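Putative isochorismatase hydrolase (Oleispira antarctica, PDB 3LQY) is a putative hydrolase of the isochorismatase family, its activity inferred from family membership. Local coordinates at residues Asp14-Thr22 against Val31-Gln39. Sequence-based numbering, arbitrary orientation.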
# COMPACT_ATOMS: atom_id res chain seq x y z
N ASP A 14 4.07 -0.48 -2.04
CA ASP A 14 4.54 -0.46 -3.40
C ASP A 14 4.13 0.76 -4.19
O ASP A 14 3.69 0.64 -5.33
CB ASP A 14 4.13 -1.71 -4.20
CG ASP A 14 4.65 -3.02 -3.61
OD1 ASP A 14 5.41 -3.01 -2.64
OD2 ASP A 14 4.22 -4.11 -4.13
N PHE A 15 4.34 1.96 -3.64
CA PHE A 15 4.12 3.15 -4.44
C PHE A 15 5.43 3.36 -5.24
O PHE A 15 6.22 4.24 -4.93
CB PHE A 15 3.81 4.37 -3.56
CG PHE A 15 2.34 4.67 -3.37
CD1 PHE A 15 1.51 4.87 -4.47
CD2 PHE A 15 1.81 4.82 -2.11
CE1 PHE A 15 0.22 5.21 -4.32
CE2 PHE A 15 0.49 5.16 -1.94
CZ PHE A 15 -0.33 5.34 -3.05
N GLN A 16 5.67 2.49 -6.22
CA GLN A 16 6.90 2.42 -6.96
C GLN A 16 6.74 2.97 -8.37
O GLN A 16 5.65 2.96 -8.95
CB GLN A 16 7.42 0.99 -7.00
CG GLN A 16 7.85 0.49 -5.63
CD GLN A 16 7.95 -1.00 -5.59
OE1 GLN A 16 7.05 -1.66 -5.05
NE2 GLN A 16 8.99 -1.55 -6.15
N ASN A 17 7.84 3.54 -8.87
CA ASN A 17 7.81 4.26 -10.13
C ASN A 17 7.13 3.57 -11.30
O ASN A 17 6.38 4.20 -12.06
CB ASN A 17 9.25 4.60 -10.55
CG ASN A 17 9.83 5.74 -9.73
OD1 ASN A 17 9.12 6.67 -9.35
ND2 ASN A 17 11.13 5.67 -9.45
N ASP A 18 7.41 2.28 -11.50
CA ASP A 18 6.74 1.55 -12.63
C ASP A 18 5.22 1.61 -12.71
O ASP A 18 4.64 1.29 -13.76
CB ASP A 18 7.19 0.07 -12.71
CG ASP A 18 8.57 -0.14 -13.36
OD1 ASP A 18 8.96 0.66 -14.23
OD2 ASP A 18 9.29 -1.10 -12.98
N TYR A 19 4.59 2.01 -11.61
CA TYR A 19 3.14 2.16 -11.54
C TYR A 19 2.57 3.48 -11.99
O TYR A 19 1.39 3.58 -12.23
CB TYR A 19 2.64 1.88 -10.10
CG TYR A 19 2.60 0.42 -9.66
CD1 TYR A 19 2.53 -0.61 -10.59
CD2 TYR A 19 2.57 0.09 -8.31
CE1 TYR A 19 2.39 -1.93 -10.19
CE2 TYR A 19 2.45 -1.24 -7.86
CZ TYR A 19 2.37 -2.25 -8.83
OH TYR A 19 2.28 -3.55 -8.41
N PHE A 20 3.41 4.46 -12.23
CA PHE A 20 2.96 5.82 -12.50
C PHE A 20 3.09 6.10 -13.99
O PHE A 20 4.23 6.11 -14.55
CB PHE A 20 3.89 6.78 -11.76
CG PHE A 20 3.70 6.83 -10.26
CD1 PHE A 20 3.10 7.92 -9.69
CD2 PHE A 20 4.12 5.77 -9.44
CE1 PHE A 20 2.96 8.00 -8.28
CE2 PHE A 20 3.97 5.82 -8.06
CZ PHE A 20 3.39 6.94 -7.46
N SER A 21 2.00 6.43 -14.65
CA SER A 21 2.10 6.75 -16.07
C SER A 21 2.90 8.06 -16.31
O SER A 21 3.45 8.23 -17.41
CB SER A 21 0.74 6.86 -16.71
OG SER A 21 -0.01 7.86 -16.06
N THR A 22 3.00 8.93 -15.30
CA THR A 22 3.87 10.11 -15.37
C THR A 22 5.35 9.77 -15.24
O THR A 22 6.19 10.65 -15.46
CB THR A 22 3.48 11.20 -14.30
OG1 THR A 22 3.64 10.68 -12.97
CG2 THR A 22 2.02 11.67 -14.47
N VAL A 31 -4.01 3.04 -13.19
CA VAL A 31 -4.98 4.12 -13.36
C VAL A 31 -5.05 4.95 -12.09
O VAL A 31 -5.30 4.41 -11.03
CB VAL A 31 -6.38 3.56 -13.67
CG1 VAL A 31 -7.40 4.68 -13.63
CG2 VAL A 31 -6.37 2.84 -15.02
N GLY A 32 -4.75 6.26 -12.19
CA GLY A 32 -4.92 7.16 -11.03
C GLY A 32 -3.84 7.07 -9.98
O GLY A 32 -4.03 7.48 -8.81
N THR A 33 -2.67 6.56 -10.34
CA THR A 33 -1.62 6.38 -9.34
C THR A 33 -1.17 7.72 -8.72
O THR A 33 -0.92 7.82 -7.53
CB THR A 33 -0.38 5.73 -9.93
OG1 THR A 33 -0.75 4.74 -10.88
CG2 THR A 33 0.50 5.14 -8.81
N GLU A 34 -1.06 8.74 -9.56
CA GLU A 34 -0.57 10.05 -9.10
C GLU A 34 -1.49 10.62 -8.03
O GLU A 34 -1.02 11.05 -6.94
CB GLU A 34 -0.45 11.00 -10.30
CG GLU A 34 0.71 10.67 -11.21
CD GLU A 34 0.54 9.46 -12.09
OE1 GLU A 34 -0.58 8.85 -12.14
OE2 GLU A 34 1.55 9.07 -12.68
N ALA A 35 -2.80 10.61 -8.32
CA ALA A 35 -3.80 11.06 -7.36
C ALA A 35 -3.76 10.24 -6.07
O ALA A 35 -3.88 10.81 -4.97
CB ALA A 35 -5.24 11.04 -7.95
N ALA A 36 -3.67 8.89 -6.21
CA ALA A 36 -3.58 8.04 -5.07
C ALA A 36 -2.40 8.34 -4.17
O ALA A 36 -2.52 8.39 -2.94
CB ALA A 36 -3.56 6.53 -5.53
N ALA A 37 -1.24 8.53 -4.79
CA ALA A 37 -0.02 8.95 -4.13
C ALA A 37 -0.18 10.33 -3.50
O ALA A 37 0.32 10.59 -2.40
CB ALA A 37 1.12 8.92 -5.13
N GLU A 38 -0.90 11.21 -4.16
CA GLU A 38 -1.16 12.53 -3.57
C GLU A 38 -1.85 12.41 -2.21
O GLU A 38 -1.51 13.12 -1.24
CB GLU A 38 -2.00 13.36 -4.52
CG GLU A 38 -2.02 14.81 -4.19
CD GLU A 38 -3.19 15.55 -4.84
OE1 GLU A 38 -3.98 14.88 -5.55
OE2 GLU A 38 -3.30 16.79 -4.62
N GLN A 39 -2.84 11.52 -2.14
CA GLN A 39 -3.55 11.22 -0.88
C GLN A 39 -2.66 10.48 0.12
O GLN A 39 -2.66 10.79 1.29
CB GLN A 39 -4.85 10.45 -1.16
CG GLN A 39 -5.85 11.25 -2.01
CD GLN A 39 -6.02 12.65 -1.51
OE1 GLN A 39 -5.64 13.62 -2.19
NE2 GLN A 39 -6.47 12.78 -0.27
O HOH W 1 -0.59 6.52 -13.58
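Thr33 sets its methyl squarely on the ring of Phe20: CG2 sits 3.5 Å from the ring centroid and 7° off the normal, a CH-pi contact over the middle of one face. One turn on, the CB of Ala37 meets the edge of the same ring, 3.8 Å from Phe20 CE1. It also touches Phe15, whose ring comes in obliquely against the backbone at Ala36 and Ala37, with its CE1 3.9 Å from Ala37 CB and its far end near the Ala36 carbonyl. Beyond the segments, His79 stacks on Phe20.

Thr33 is two-sided. With CG2 anti to the backbone N, the methyl goes to the ring while OG1 turns to donate to Tyr19 O at 2.8 Å, reaching that oxygen from above the carbonyl plane. Further out, Glu34 bends at chi2 (74°) and brings its carboxylate back past Phe20, almost perpendicular to the ring. Its OE2 takes two bonds from Thr22: OG1 at 2.7 Å on the anti lone pair, and the backbone N at 3.0 Å on the syn side, well out of the carboxylate plane. OE1 accepts from a water that also receives Ser21 N and donates to Thr33 OG1, tying both helix residues to the loop.

The loop after strand 8-13 thus folds back onto the first turns of helix 33-49, within the beta-alpha-beta crossover to strand 54-59 of the parallel-sheet, Rossmann-like isochorismatase fold.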